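Local coordinates for protein flavodoxin (Bacillus cereus, PDB 6FSG) that binds flavin mononucleotide and probably serves as a low-potential electron donor to a number of redox enzymes, at residues A[19-22]-A[23-27]; A[100-103]-A[104-108]. One frame throughout, in Å; residues are numbered along the deposited sequence. Where two conformers were deposited one is given.

Contact 1 of 2, residues A[19-22]-A[23-27]; sequences DHIA and GVIRE
Ile21 and Ile25 meet one helical turn apart, their side chains side by side and pointing the same way, with Ile21 CG2 4.0 Å from Ile25 CD1. The torsions explain which branches touch: CG2 of Ile21 lies anti to its backbone N, whereas CG1 of Ile25 lies beside its own N (chi1 -68°) and continues extended to CD1, bringing that methyl back over the preceding turn. On the way Ile25 CG1 passes 3.3 Å from Ile21 O. Val24 CG2 makes a similar aliphatic contact with a carbonyl, 3.4 Å from His20 O.

The backbone supplies four i to i+4 hydrogen bonds, the alpha-helical pattern. Val24 N to His20 O is 3.0 Å long, with the donor almost in line with the C=O bond, and Arg26 N to Ala22 O measures 2.9 Å. These residues lie toward the C-terminal end of helix 13-26, the crossover of the beta-alpha-beta unit from strand 2-7 to strand 31-36 in the flavodoxin fold. Ile21 reaches Met5 and Ile25 reaches Leu3 on the first strand, while Ala22 packs on Val34 of the second; Ile21 touches Cys135 and Phe138 of helix 129-144.

Among the charged groups, Arg26 sends its extended chain past Ala22 O, with CG 3.4 Å from that oxygen, and its NH2 is hydrogen-bonded to Ile32 O. Asp19 OD1 remains 6.7 Å from Arg26 NH1, too far for a salt bridge.

Contact 2 of 2, residues A[100-103]-A[104-108]; sequences VAVD and ILIEK
Val102 CG1 and Ile106 CD1 touch at 4.1 Å, the two side chains lying alongside each other and pointing the same way on helix 100-111, the crossover between strands 84-91 and 115-124 of the flavodoxin fold. Val100 CG2 and Ile104 CD1 form a looser pair at 4.5 Å. Ile104 is drawn back over the earlier turn because its CG1 sits beside the backbone N (chi1 -68°), which places that carbon 3.2 Å from Val100 O. Val100 O also accepts the N-H of Ile104, with Ile104 N at 2.8 Å and the donor lying close to the carbonyl direction. The next three i to i+4 bonds, ending with Glu107 N to Asp103 O, continue the alpha-helical pattern.

Around this inner shell, Val102, Leu105 and Ile106 all pack on Val87 of strand 84-91, and Ile104 touches Tyr72 of helix 69-74. Ala101 N is hydrogen-bonded to Thr58 OG1, from a residue that binds FMN; the side chain of Val100 comes within about 5 Å of the flavin mononucleotide. On the exposed side, Asp103 OD2 forms a salt bridge with Lys122 NZ.

Overall arrangement
From the N terminus, strand 2-7 leads into helix 13-26, whose later part carries contact 1; the chain then returns through strand 31-36. Strand 51-55, helix 69-74 and strand 84-91 follow before helix 100-111 carries contact 2 and strand 115-124 completes the parallel sheet, ordered 2-1-3-4-5. Each contact joins consecutive residues of one helix, so neither closes a loop, and the two stand in series without nesting or crossing. Their centres are 22 Å apart, on opposite sides of the chain's centre, with nearest atoms about 10 Å apart. Contact 1 ties strands 2-7 and 31-36 to helix 129-144; contact 2 packs against strand 84-91 and helix 69-74, beside the flavin site.

Contact 1 of 2, residues A[19-22]-A[23-27]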
ATOM      1  N   ASP A  19       5.851   3.474  -7.721  1.00  3.76           N
ATOM      2  CA  ASP A  19       7.166   3.983  -8.078  1.00  5.10           C
ATOM      3  C   ASP A  19       7.322   5.452  -7.695  1.00  5.04           C
ATOM      4  O   ASP A  19       8.398   5.861  -7.252  1.00  5.10           O
ATOM      5  CB  ASP A  19       7.440   3.773  -9.566  1.00  8.05           C
ATOM      6  CG  ASP A  19       7.623   2.310  -9.928  1.00  9.29           C
ATOM      7  OD1 ASP A  19       7.892   1.494  -9.025  1.00 10.04           O
ATOM      8  OD2 ASP A  19       7.506   1.980 -11.123  1.00  9.90           O
ATOM      9  N   HIS A  20       6.275   6.270  -7.891  0.65  4.36           N
ATOM     10  CA  HIS A  20       6.331   7.664  -7.453  0.65  4.54           C
ATOM     11  C   HIS A  20       6.509   7.752  -5.937  0.65  4.49           C
ATOM     12  O   HIS A  20       7.402   8.448  -5.439  0.65  5.16           O
ATOM     13  CB  HIS A  20       5.055   8.427  -7.844  0.65  4.76           C
ATOM     14  CG  HIS A  20       4.967   8.811  -9.293  0.65  5.33           C
ATOM     15  ND1 HIS A  20       5.963   9.495  -9.957  0.65  5.90           N
ATOM     16  CD2 HIS A  20       3.969   8.638 -10.193  0.65  4.90           C
ATOM     17  CE1 HIS A  20       5.596   9.697 -11.210  0.65  5.64           C
ATOM     18  NE2 HIS A  20       4.389   9.189 -11.379  0.65  4.96           N
ATOM     19  N   ILE A  21       5.626   7.090  -5.182  1.00  5.43           N
ATOM     20  CA  ILE A  21       5.692   7.158  -3.724  1.00  4.04           C
ATOM     21  C   ILE A  21       7.062   6.709  -3.226  1.00  4.17           C
ATOM     22  O   ILE A  21       7.668   7.353  -2.362  1.00  4.51           O
ATOM     23  CB  ILE A  21       4.547   6.334  -3.104  1.00  4.45           C
ATOM     24  CG1 ILE A  21       3.185   6.944  -3.460  1.00  5.00           C
ATOM     25  CG2 ILE A  21       4.699   6.211  -1.589  1.00  5.28           C
ATOM     26  CD1 ILE A  21       2.002   6.011  -3.204  1.00  5.39           C
ATOM     27  N   ALA A  22       7.570   5.592  -3.757  1.00  4.37           N
ATOM     28  CA  ALA A  22       8.871   5.098  -3.315  1.00  5.51           C
ATOM     29  C   ALA A  22       9.998   6.053  -3.707  1.00  5.69           C
ATOM     30  O   ALA A  22      10.933   6.274  -2.924  1.00  5.47           O
ATOM     31  CB  ALA A  22       9.110   3.708  -3.900  1.00  6.03           C
ATOM     32  N   GLY A  23       9.925   6.634  -4.910  1.00  4.69           N
ATOM     33  CA  GLY A  23      10.966   7.554  -5.345  1.00  4.45           C
ATOM     34  C   GLY A  23      11.049   8.788  -4.469  1.00  5.14           C
ATOM     35  O   GLY A  23      12.139   9.281  -4.176  1.00  6.47           O
ATOM     36  N   VAL A  24       9.895   9.294  -4.029  1.00  4.50           N
ATOM     37  CA  VAL A  24       9.858  10.418  -3.098  1.00  5.34           C
ATOM     38  C   VAL A  24      10.470  10.021  -1.758  1.00  4.23           C
ATOM     39  O   VAL A  24      11.314  10.734  -1.208  1.00  4.36           O
ATOM     40  CB  VAL A  24       8.413  10.931  -2.945  1.00  5.77           C
ATOM     41  CG1 VAL A  24       8.302  11.903  -1.788  1.00  7.08           C
ATOM     42  CG2 VAL A  24       7.943  11.539  -4.259  1.00  6.51           C
ATOM     43  N   ILE A  25      10.062   8.869  -1.214  1.00  5.32           N
ATOM     44  CA  ILE A  25      10.592   8.435   0.079  1.00  4.72           C
ATOM     45  C   ILE A  25      12.102   8.235   0.007  1.00  5.25           C
ATOM     46  O   ILE A  25      12.823   8.543   0.968  1.00  5.45           O
ATOM     47  CB  ILE A  25       9.832   7.179   0.567  1.00  5.03           C
ATOM     48  CG1 ILE A  25       8.373   7.522   0.908  1.00  5.14           C
ATOM     49  CG2 ILE A  25      10.527   6.528   1.757  1.00  5.83           C
ATOM     50  CD1 ILE A  25       7.523   6.345   1.267  1.00  6.69           C
ATOM     51  N   ARG A  26      12.614   7.777  -1.144  1.00  5.26           N
ATOM     52  CA  ARG A  26      14.049   7.552  -1.296  1.00  6.11           C
ATOM     53  C   ARG A  26      14.872   8.832  -1.275  1.00  6.48           C
ATOM     54  O   ARG A  26      16.086   8.755  -1.062  1.00  8.17           O
ATOM     55  CB  ARG A  26      14.353   6.739  -2.552  1.00  7.16           C
ATOM     56  CG  ARG A  26      14.073   5.264  -2.309  1.00  9.19           C
ATOM     57  CD  ARG A  26      14.174   4.405  -3.531  1.00 10.95           C
ATOM     58  NE  ARG A  26      14.059   2.999  -3.144  1.00 11.62           N
ATOM     59  CZ  ARG A  26      13.631   2.031  -3.943  1.00 11.56           C
ATOM     60  NH1 ARG A  26      13.276   2.319  -5.182  1.00 12.87           N
ATOM     61  NH2 ARG A  26      13.568   0.781  -3.505  1.00 11.52           N
ATOM     62  N   GLU A  27      14.255   9.997  -1.456  1.00  5.96           N
ATOM     63  CA  GLU A  27      14.960  11.261  -1.267  1.00  6.00           C
ATOM     64  C   GLU A  27      15.035  11.693   0.194  1.00  6.75           C
ATOM     65  O   GLU A  27      15.581  12.765   0.474  1.00  8.14           O
ATOM     66  CB  GLU A  27      14.356  12.370  -2.130  1.00  6.63           C
ATOM     67  CG  GLU A  27      14.538  12.163  -3.625  1.00  7.85           C
ATOM     68  CD  GLU A  27      15.991  12.090  -4.056  1.00  8.50           C
ATOM     69  OE1 GLU A  27      16.875  12.594  -3.321  1.00  7.88           O
ATOM     70  OE2 GLU A  27      16.234  11.527  -5.148  1.00 11.86           O
TER

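Contact 2 of 2, residues A[100-103]-A[104-108]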
ATOM      1  N   VAL A 100     -12.259  -0.661  -2.949  1.00  3.20           N
ATOM      2  CA  VAL A 100     -12.442  -1.249  -1.628  1.00  4.13           C
ATOM      3  C   VAL A 100     -11.272  -2.154  -1.231  1.00  3.38           C
ATOM      4  O   VAL A 100     -11.110  -2.441  -0.048  1.00  4.10           O
ATOM      5  CB  VAL A 100     -13.810  -1.934  -1.423  1.00  5.01           C
ATOM      6  CG1 VAL A 100     -14.961  -0.909  -1.494  1.00  5.18           C
ATOM      7  CG2 VAL A 100     -14.026  -3.085  -2.391  1.00  8.23           C
ATOM      8  N   ALA A 101     -10.427  -2.600  -2.167  1.00  3.60           N
ATOM      9  CA  ALA A 101      -9.207  -3.291  -1.754  1.00  3.11           C
ATOM     10  C   ALA A 101      -8.368  -2.433  -0.811  1.00  3.40           C
ATOM     11  O   ALA A 101      -7.713  -2.957   0.099  1.00  3.63           O
ATOM     12  CB  ALA A 101      -8.374  -3.667  -2.977  1.00  4.05           C
ATOM     13  N   VAL A 102      -8.341  -1.116  -1.040  1.00  3.47           N
ATOM     14  CA  VAL A 102      -7.629  -0.205  -0.146  1.00  3.34           C
ATOM     15  C   VAL A 102      -8.224  -0.272   1.253  1.00  3.87           C
ATOM     16  O   VAL A 102      -7.500  -0.405   2.248  1.00  3.18           O
ATOM     17  CB  VAL A 102      -7.644   1.227  -0.722  1.00  3.74           C
ATOM     18  CG1 VAL A 102      -7.116   2.229   0.284  1.00  5.06           C
ATOM     19  CG2 VAL A 102      -6.847   1.277  -2.036  1.00  3.88           C
ATOM     20  N   ASP A 103      -9.553  -0.195   1.347  1.00  3.44           N
ATOM     21  CA  ASP A 103     -10.237  -0.230   2.636  1.00  3.72           C
ATOM     22  C   ASP A 103     -10.053  -1.574   3.339  1.00  3.05           C
ATOM     23  O   ASP A 103      -9.895  -1.619   4.567  1.00  4.41           O
ATOM     24  CB  ASP A 103     -11.712   0.079   2.395  1.00  4.04           C
ATOM     25  CG  ASP A 103     -11.918   1.437   1.757  1.00  4.56           C
ATOM     26  OD1 ASP A 103     -11.567   2.447   2.404  1.00  6.46           O
ATOM     27  OD2 ASP A 103     -12.392   1.475   0.605  1.00  5.81           O
ATOM     28  N   ILE A 104     -10.052  -2.677   2.578  1.00  3.68           N
ATOM     29  CA  ILE A 104      -9.855  -4.013   3.148  1.00  4.17           C
ATOM     30  C   ILE A 104      -8.456  -4.142   3.747  1.00  3.70           C
ATOM     31  O   ILE A 104      -8.276  -4.675   4.853  1.00  3.59           O
ATOM     32  CB  ILE A 104     -10.105  -5.092   2.070  1.00  4.82           C
ATOM     33  CG1 ILE A 104     -11.590  -5.131   1.682  1.00  6.54           C
ATOM     34  CG2 ILE A 104      -9.620  -6.468   2.547  1.00  6.91           C
ATOM     35  CD1 ILE A 104     -11.886  -5.859   0.364  1.00  6.83           C
ATOM     36  N   LEU A 105      -7.437  -3.685   3.012  1.00  3.62           N
ATOM     37  CA  LEU A 105      -6.071  -3.786   3.522  1.00  3.92           C
ATOM     38  C   LEU A 105      -5.860  -2.882   4.734  1.00  3.59           C
ATOM     39  O   LEU A 105      -5.182  -3.275   5.693  1.00  3.66           O
ATOM     40  CB  LEU A 105      -5.057  -3.502   2.417  1.00  3.33           C
ATOM     41  CG  LEU A 105      -4.999  -4.583   1.333  1.00  4.05           C
ATOM     42  CD1 LEU A 105      -4.043  -4.195   0.226  1.00  6.01           C
ATOM     43  CD2 LEU A 105      -4.625  -5.948   1.903  1.00  5.28           C
ATOM     44  N   ILE A 106      -6.448  -1.679   4.726  1.00  3.35           N
ATOM     45  CA  ILE A 106      -6.381  -0.820   5.909  1.00  3.55           C
ATOM     46  C   ILE A 106      -6.947  -1.545   7.124  1.00  3.35           C
ATOM     47  O   ILE A 106      -6.349  -1.550   8.206  1.00  3.84           O
ATOM     48  CB  ILE A 106      -7.077   0.534   5.655  1.00  4.10           C
ATOM     49  CG1 ILE A 106      -6.193   1.426   4.761  1.00  4.46           C
ATOM     50  CG2 ILE A 106      -7.416   1.224   6.993  1.00  4.44           C
ATOM     51  CD1 ILE A 106      -6.864   2.714   4.338  1.00  4.86           C
ATOM     52  N   GLU A 107      -8.130  -2.144   6.972  0.73  4.16           N
ATOM     53  CA  GLU A 107      -8.752  -2.852   8.087  0.73  4.91           C
ATOM     54  C   GLU A 107      -7.828  -3.924   8.656  0.73  4.69           C
ATOM     55  O   GLU A 107      -7.722  -4.080   9.880  0.73  4.70           O
ATOM     56  CB  GLU A 107     -10.075  -3.465   7.621  0.73  7.44           C
ATOM     57  CG  GLU A 107     -10.816  -4.319   8.627  0.73  9.88           C
ATOM     58  CD  GLU A 107     -12.015  -4.988   7.987  0.73 12.47           C
ATOM     59  OE1 GLU A 107     -11.845  -5.998   7.269  0.73 12.81           O
ATOM     60  OE2 GLU A 107     -13.125  -4.465   8.158  0.73 15.02           O
ATOM     61  N   LYS A 108      -7.188  -4.712   7.791  1.00  4.61           N
ATOM     62  CA  LYS A 108      -6.336  -5.797   8.279  1.00  3.98           C
ATOM     63  C   LYS A 108      -5.114  -5.254   9.015  1.00  3.97           C
ATOM     64  O   LYS A 108      -4.734  -5.773  10.070  1.00  4.90           O
ATOM     65  CB  LYS A 108      -5.946  -6.717   7.120  1.00  4.34           C
ATOM     66  CG  LYS A 108      -5.214  -8.003   7.538  1.00  4.54           C
ATOM     67  CD  LYS A 108      -6.003  -8.872   8.533  1.00  5.60           C
ATOM     68  CE  LYS A 108      -7.317  -9.373   7.934  1.00  7.00           C
ATOM     69  NZ  LYS A 108      -8.035 -10.270   8.875  1.00  8.56           N
TER